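Local coordinates for phage-like element PBSX protein XepA (Bacillus subtilis, PDB 6IA5) that is of unknown function, does not seem to be involved in host cell lysis, and assembles as a pentamer, at residues E[177-183]-E[270-276]; E[199-205]-E[247-253]. All blocks are in the same frame, centred on the assembly; numbering follows the deposited sequence.

Interaction 1: E[177-183]-E[270-276]; sequences DFVFHEN and TLSVKGT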
loop_
_atom_site.group_PDB
_atom_site.type_symbol
_atom_site.label_atom_id
_atom_site.label_comp_id
_atom_site.label_asym_id
_atom_site.label_seq_id
_atom_site.Cartn_x
_atom_site.Cartn_y
_atom_site.Cartn_z
ATOM N N ASP E 177 27.978 5.461 14.742
ATOM C CA ASP E 177 29.282 5.677 15.356
ATOM C C ASP E 177 29.122 5.762 16.865
ATOM O O ASP E 177 28.036 6.028 17.353
ATOM C CB ASP E 177 29.952 6.932 14.807
ATOM C CG ASP E 177 30.342 6.791 13.349
ATOM O OD1 ASP E 177 30.260 5.650 12.810
ATOM O OD2 ASP E 177 30.740 7.817 12.758
ATOM N N PHE E 178 30.205 5.519 17.610
ATOM C CA PHE E 178 30.106 5.546 19.060
ATOM C C PHE E 178 31.444 5.947 19.669
ATOM O O PHE E 178 32.494 5.555 19.171
ATOM C CB PHE E 178 29.610 4.202 19.599
ATOM C CG PHE E 178 29.375 4.202 21.090
ATOM C CD1 PHE E 178 28.165 4.642 21.621
ATOM C CD2 PHE E 178 30.378 3.801 21.965
ATOM C CE1 PHE E 178 27.967 4.674 22.995
ATOM C CE2 PHE E 178 30.174 3.820 23.340
ATOM C CZ PHE E 178 28.969 4.266 23.853
ATOM N N VAL E 179 31.386 6.715 20.763
ATOM C CA VAL E 179 32.582 7.160 21.455
ATOM C C VAL E 179 32.705 6.379 22.758
ATOM O O VAL E 179 31.866 6.517 23.645
ATOM C CB VAL E 179 32.564 8.682 21.702
ATOM C CG1 VAL E 179 33.778 9.145 22.507
ATOM C CG2 VAL E 179 32.433 9.458 20.398
ATOM N N PHE E 180 33.750 5.558 22.860
ATOM C CA PHE E 180 34.015 4.848 24.099
ATOM C C PHE E 180 34.786 5.779 25.031
ATOM O O PHE E 180 34.485 5.836 26.221
ATOM C CB PHE E 180 34.811 3.563 23.836
ATOM C CG PHE E 180 34.084 2.558 22.973
ATOM C CD1 PHE E 180 33.240 1.619 23.547
ATOM C CD2 PHE E 180 34.233 2.566 21.586
ATOM C CE1 PHE E 180 32.571 0.691 22.760
ATOM C CE2 PHE E 180 33.564 1.643 20.794
ATOM C CZ PHE E 180 32.736 0.705 21.382
ATOM N N HIS E 181 35.789 6.462 24.461
ATOM C CA HIS E 181 36.669 7.401 25.130
ATOM C C HIS E 181 37.048 8.484 24.125
ATOM O O HIS E 181 37.286 8.206 22.946
ATOM C CB HIS E 181 37.980 6.738 25.575
ATOM C CG HIS E 181 37.831 5.671 26.606
ATOM N ND1 HIS E 181 37.805 5.940 27.960
ATOM C CD2 HIS E 181 37.706 4.332 26.491
ATOM C CE1 HIS E 181 37.680 4.824 28.643
ATOM N NE2 HIS E 181 37.621 3.813 27.757
ATOM N N GLU E 182 37.132 9.726 24.608
ATOM C CA GLU E 182 37.673 10.814 23.815
ATOM C C GLU E 182 38.716 11.560 24.639
ATOM O O GLU E 182 38.384 12.168 25.651
ATOM C CB GLU E 182 36.533 11.751 23.444
ATOM C CG GLU E 182 36.975 12.960 22.657
ATOM C CD GLU E 182 35.829 13.540 21.863
ATOM O OE1 GLU E 182 34.832 14.018 22.452
ATOM O OE2 GLU E 182 35.920 13.430 20.648
ATOM N N ASN E 183 39.977 11.475 24.214
ATOM C CA ASN E 183 41.068 12.173 24.878
ATOM C C ASN E 183 41.128 11.813 26.362
ATOM O O ASN E 183 41.315 12.687 27.208
ATOM C CB ASN E 183 40.960 13.683 24.673
ATOM C CG ASN E 183 41.033 14.062 23.216
ATOM O OD1 ASN E 183 41.862 13.539 22.481
ATOM N ND2 ASN E 183 40.148 14.949 22.799
ATOM N N THR E 270 47.082 11.267 25.951
ATOM C CA THR E 270 45.677 10.904 26.009
ATOM C C THR E 270 45.369 9.857 24.928
ATOM O O THR E 270 46.182 9.597 24.028
ATOM C CB THR E 270 44.792 12.149 25.899
ATOM O OG1 THR E 270 45.119 12.703 24.629
ATOM C CG2 THR E 270 45.033 13.169 26.995
ATOM N N LEU E 271 44.177 9.265 25.029
ATOM C CA LEU E 271 43.768 8.203 24.119
ATOM C C LEU E 271 42.284 8.350 23.805
ATOM O O LEU E 271 41.484 8.569 24.705
ATOM C CB LEU E 271 44.086 6.840 24.748
ATOM C CG LEU E 271 44.088 5.647 23.786
ATOM C CD1 LEU E 271 45.328 5.673 22.897
ATOM C CD2 LEU E 271 44.035 4.330 24.544
ATOM N N SER E 272 41.954 8.263 22.520
ATOM C CA SER E 272 40.573 8.165 22.081
ATOM C C SER E 272 40.297 6.732 21.624
ATOM O O SER E 272 41.169 6.074 21.058
ATOM C CB SER E 272 40.294 9.143 20.969
ATOM O OG SER E 272 40.421 10.485 21.429
ATOM N N VAL E 273 39.077 6.263 21.885
ATOM C CA VAL E 273 38.610 4.956 21.453
ATOM C C VAL E 273 37.201 5.135 20.904
ATOM O O VAL E 273 36.276 5.457 21.647
ATOM C CB VAL E 273 38.643 3.917 22.590
ATOM C CG1 VAL E 273 38.230 2.546 22.054
ATOM C CG2 VAL E 273 40.014 3.828 23.263
ATOM N N LYS E 274 37.065 4.954 19.592
ATOM C CA LYS E 274 35.799 5.215 18.929
ATOM C C LYS E 274 35.577 4.134 17.887
ATOM O O LYS E 274 36.545 3.613 17.333
ATOM C CB LYS E 274 35.838 6.574 18.221
ATOM C CG LYS E 274 36.093 7.741 19.158
ATOM C CD LYS E 274 35.849 9.082 18.520
ATOM C CE LYS E 274 36.206 10.216 19.462
ATOM N NZ LYS E 274 36.106 11.507 18.742
ATOM N N GLY E 275 34.304 3.845 17.596
ATOM C CA GLY E 275 34.021 2.805 16.623
ATOM C C GLY E 275 32.769 3.059 15.796
ATOM O O GLY E 275 32.054 4.037 16.014
ATOM N N THR E 276 32.533 2.140 14.854
ATOM C CA THR E 276 31.361 2.106 14.010
ATOM C C THR E 276 30.747 0.714 14.102
ATOM O O THR E 276 31.439 -0.283 13.846
ATOM C CB THR E 276 31.737 2.425 12.557
ATOM O OG1 THR E 276 32.340 3.725 12.538
ATOM C CG2 THR E 276 30.549 2.379 11.619
HETATM O O HOH W 1 43.068 10.773 20.773
#
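K274 starts with CG anti to its carbonyl carbon (chi1 -60°) and E182 with CG anti to its backbone N (chi1 178°); both chains then run extended, so that K274 NZ reaches E182 OE2 at 2.7 Å. In this salt bridge NZ comes to OE2 from above the carboxylate plane. The aliphatic part of the lysine runs beside V179, K274 CD lying 3.9 Å from V179 CG2. On the same face, T276 OG1 donates to D177 OD1 at 2.8 Å, again from above the carboxylate plane, while D177 OD2 forms a salt bridge with K257 of the second subunit. Beyond the bulge, N183 N donates to S272 OG at 3.0 Å, and this hydroxyl also hydrogen-bonds a water that donates weakly to N183 OD1.

The face of F178, H181 and V273 is mostly aromatic and aliphatic. F178 CD2 sits 3.7 Å above the plane of the F180 ring, over its centre, and the edge of the F180 ring turns to the backbone of V273 and G275. H181 lies beside V273, its CD2 close to CG2 of the valine.

Two backbone donors grip the V273 carbonyl. F180 N lies 2.8 Å from V273 O, nearly along the C=O axis, and H181 N lies 3.0 Å from V273 O, in the carbonyl plane on a lone pair. F180 and H181 thus both face one residue, the register slips by one, and the pairing of strand 271-278 passes from 175-179 to 181-184: a classic beta bulge in an antiparallel sheet.

Interaction 2: E[199-205]-E[247-253]; sequences AHLLVEV and EAWAFDI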
loop_
_atom_site.group_PDB
_atom_site.type_symbol
_atom_site.label_atom_id
_atom_site.label_comp_id
_atom_site.label_asym_id
_atom_site.label_seq_id
_atom_site.Cartn_x
_atom_site.Cartn_y
_atom_site.Cartn_z
ATOM N N ALA E 199 25.580 -6.166 14.454
ATOM C CA ALA E 199 26.213 -7.478 14.477
ATOM C C ALA E 199 27.746 -7.347 14.445
ATOM O O ALA E 199 28.457 -8.268 14.838
ATOM C CB ALA E 199 25.728 -8.278 13.289
ATOM N N HIS E 200 28.247 -6.211 13.953
ATOM C CA HIS E 200 29.663 -6.036 13.687
ATOM C C HIS E 200 30.112 -4.678 14.225
ATOM O O HIS E 200 29.362 -3.711 14.167
ATOM C CB HIS E 200 29.942 -6.232 12.186
ATOM C CG HIS E 200 31.399 -6.239 11.858
ATOM N ND1 HIS E 200 32.195 -7.382 12.017
ATOM C CD2 HIS E 200 32.221 -5.260 11.403
ATOM C CE1 HIS E 200 33.431 -7.107 11.660
ATOM N NE2 HIS E 200 33.480 -5.800 11.284
ATOM N N LEU E 201 31.341 -4.609 14.742
ATOM C CA LEU E 201 31.871 -3.369 15.286
ATOM C C LEU E 201 33.334 -3.229 14.884
ATOM O O LEU E 201 34.115 -4.175 15.006
ATOM C CB LEU E 201 31.724 -3.410 16.815
ATOM C CG LEU E 201 32.442 -2.311 17.600
ATOM C CD1 LEU E 201 31.776 -0.943 17.405
ATOM C CD2 LEU E 201 32.552 -2.701 19.073
ATOM N N LEU E 202 33.696 -2.038 14.390
ATOM C CA LEU E 202 35.091 -1.702 14.129
ATOM C C LEU E 202 35.494 -0.600 15.107
ATOM O O LEU E 202 34.815 0.420 15.176
ATOM C CB LEU E 202 35.247 -1.237 12.676
ATOM C CG LEU E 202 36.695 -0.914 12.293
ATOM C CD1 LEU E 202 37.532 -2.181 12.214
ATOM C CD2 LEU E 202 36.782 -0.131 10.999
ATOM N N VAL E 203 36.564 -0.834 15.872
ATOM C CA VAL E 203 36.996 0.082 16.921
ATOM C C VAL E 203 38.391 0.595 16.583
ATOM O O VAL E 203 39.307 -0.203 16.389
ATOM C CB VAL E 203 37.032 -0.573 18.315
ATOM C CG1 VAL E 203 37.555 0.406 19.371
ATOM C CG2 VAL E 203 35.692 -1.126 18.758
ATOM N N GLU E 204 38.542 1.925 16.571
ATOM C CA GLU E 204 39.836 2.559 16.379
ATOM C C GLU E 204 40.374 3.072 17.715
ATOM O O GLU E 204 39.647 3.679 18.495
ATOM C CB GLU E 204 39.728 3.709 15.369
ATOM C CG GLU E 204 41.097 4.075 14.810
ATOM C CD GLU E 204 41.191 5.302 13.923
ATOM O OE1 GLU E 204 40.123 5.741 13.415
ATOM O OE2 GLU E 204 42.333 5.811 13.745
ATOM N N VAL E 205 41.663 2.819 17.960
ATOM C CA VAL E 205 42.393 3.258 19.145
ATOM C C VAL E 205 43.490 4.206 18.654
ATOM O O VAL E 205 44.303 3.833 17.807
ATOM C CB VAL E 205 43.004 2.059 19.901
ATOM C CG1 VAL E 205 43.798 2.511 21.131
ATOM C CG2 VAL E 205 41.943 1.016 20.269
ATOM N N GLU E 247 45.529 1.815 15.524
ATOM C CA GLU E 247 45.119 0.507 15.049
ATOM C C GLU E 247 43.605 0.388 15.181
ATOM O O GLU E 247 42.979 1.163 15.897
ATOM C CB GLU E 247 45.890 -0.597 15.772
ATOM C CG GLU E 247 45.716 -0.563 17.262
ATOM C CD GLU E 247 46.504 -1.557 18.107
ATOM O OE1 GLU E 247 47.635 -1.942 17.738
ATOM O OE2 GLU E 247 45.977 -1.944 19.149
ATOM N N ALA E 248 43.032 -0.571 14.451
ATOM C CA ALA E 248 41.601 -0.802 14.487
ATOM C C ALA E 248 41.352 -2.301 14.657
ATOM O O ALA E 248 42.063 -3.120 14.080
ATOM C CB ALA E 248 40.949 -0.277 13.231
ATOM N N TRP E 249 40.297 -2.621 15.407
ATOM C CA TRP E 249 39.961 -3.975 15.804
ATOM C C TRP E 249 38.518 -4.246 15.400
ATOM O O TRP E 249 37.647 -3.435 15.703
ATOM C CB TRP E 249 40.144 -4.117 17.314
ATOM C CG TRP E 249 41.571 -4.022 17.768
ATOM C CD1 TRP E 249 42.290 -2.890 18.069
ATOM C CD2 TRP E 249 42.456 -5.138 17.984
ATOM N NE1 TRP E 249 43.561 -3.233 18.458
ATOM C CE2 TRP E 249 43.691 -4.603 18.420
ATOM C CE3 TRP E 249 42.316 -6.529 17.861
ATOM C CZ2 TRP E 249 44.773 -5.423 18.745
ATOM C CZ3 TRP E 249 43.389 -7.333 18.171
ATOM C CH2 TRP E 249 44.602 -6.782 18.611
ATOM N N ALA E 250 38.287 -5.394 14.748
ATOM C CA ALA E 250 36.976 -5.807 14.286
ATOM C C ALA E 250 36.396 -6.839 15.248
ATOM O O ALA E 250 37.086 -7.790 15.609
ATOM C CB ALA E 250 37.073 -6.350 12.873
ATOM N N PHE E 251 35.119 -6.655 15.634
ATOM C CA PHE E 251 34.461 -7.559 16.571
ATOM C C PHE E 251 33.130 -8.036 16.003
ATOM O O PHE E 251 32.397 -7.273 15.375
ATOM C CB PHE E 251 34.123 -6.848 17.885
ATOM C CG PHE E 251 35.315 -6.302 18.623
ATOM C CD1 PHE E 251 35.853 -5.063 18.305
ATOM C CD2 PHE E 251 35.914 -7.051 19.629
ATOM C CE1 PHE E 251 36.957 -4.573 18.989
ATOM C CE2 PHE E 251 37.024 -6.568 20.304
ATOM C CZ PHE E 251 37.535 -5.330 19.989
ATOM N N ASP E 252 32.826 -9.303 16.269
ATOM C CA ASP E 252 31.504 -9.866 16.073
ATOM C C ASP E 252 30.738 -9.681 17.380
ATOM O O ASP E 252 31.110 -10.268 18.392
ATOM C CB ASP E 252 31.607 -11.346 15.685
ATOM C CG ASP E 252 30.277 -12.098 15.637
ATOM O OD1 ASP E 252 29.190 -11.438 15.656
ATOM O OD2 ASP E 252 30.328 -13.347 15.558
ATOM N N ILE E 253 29.664 -8.877 17.355
ATOM C CA ILE E 253 29.043 -8.501 18.620
ATOM C C ILE E 253 27.615 -9.042 18.733
ATOM O O ILE E 253 26.902 -8.672 19.676
ATOM C CB ILE E 253 29.110 -6.972 18.828
ATOM C CG1 ILE E 253 28.373 -6.200 17.727
ATOM C CG2 ILE E 253 30.562 -6.516 18.994
ATOM C CD1 ILE E 253 28.246 -4.720 18.023
#
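The F251 ring turns an edge to L201 O, and V203 CG2 comes obliquely to it, 3.7 Å from F251 CE1. F216 of the same chain meets this ring edge-to-face and also touches the indole of W249. That indole has V203 O at one part of its edge and E247 OE2 at another; W249 NE1 donates to E247 OE2 at 2.8 Å in the ring plane, a bond that would tend to fix the rotation of the indole, and T242 OG1 also bonds E247 OE2. These groups project from a regular antiparallel ladder of six residue pairs, closed by backbone bonds such as V205 N to E247 O (3.0 Å, nearly straight at 174°). It places strand 247-252 between 200-207 and 225-232 in the C-terminal beta domain, where V203 and F251 both rest on M261 of strand 258-267. Just past the end of strand 247-252, I253 CD1 packs 3.9 Å from L201 CB. On the reverse face, L202 CD1 lies 4.0 Å from A248 CB and also touches A250 CB, which meets the H200 ring obliquely. This face looks to the second subunit: L202 packs on its G255, A248 on its L226, and E204 OE2 hydrogen-bonds its S222.

Strands 200-207 and 271-278 are neighbours in one sheet, so interactions 1 and 2 continue each other across it: K274 O lies 2.7 Å from E204 N and T276 N lies 2.9 Å from L202 O, both probable hydrogen bonds, while V273 and V203 pack together. Along the chain, interaction 2 is nested inside the loop that interaction 1 closes. Their chemistry follows their place. The 199-205/247-253 pair is largely buried, with unbroken register and aromatic and aliphatic cross-strand packing; the 177-183/270-276 pair is only partly buried, interrupted by a bulge, and adds a salt bridge, two hydroxyls and a water on the side of D177, V179 and K274. Both touch the second subunit.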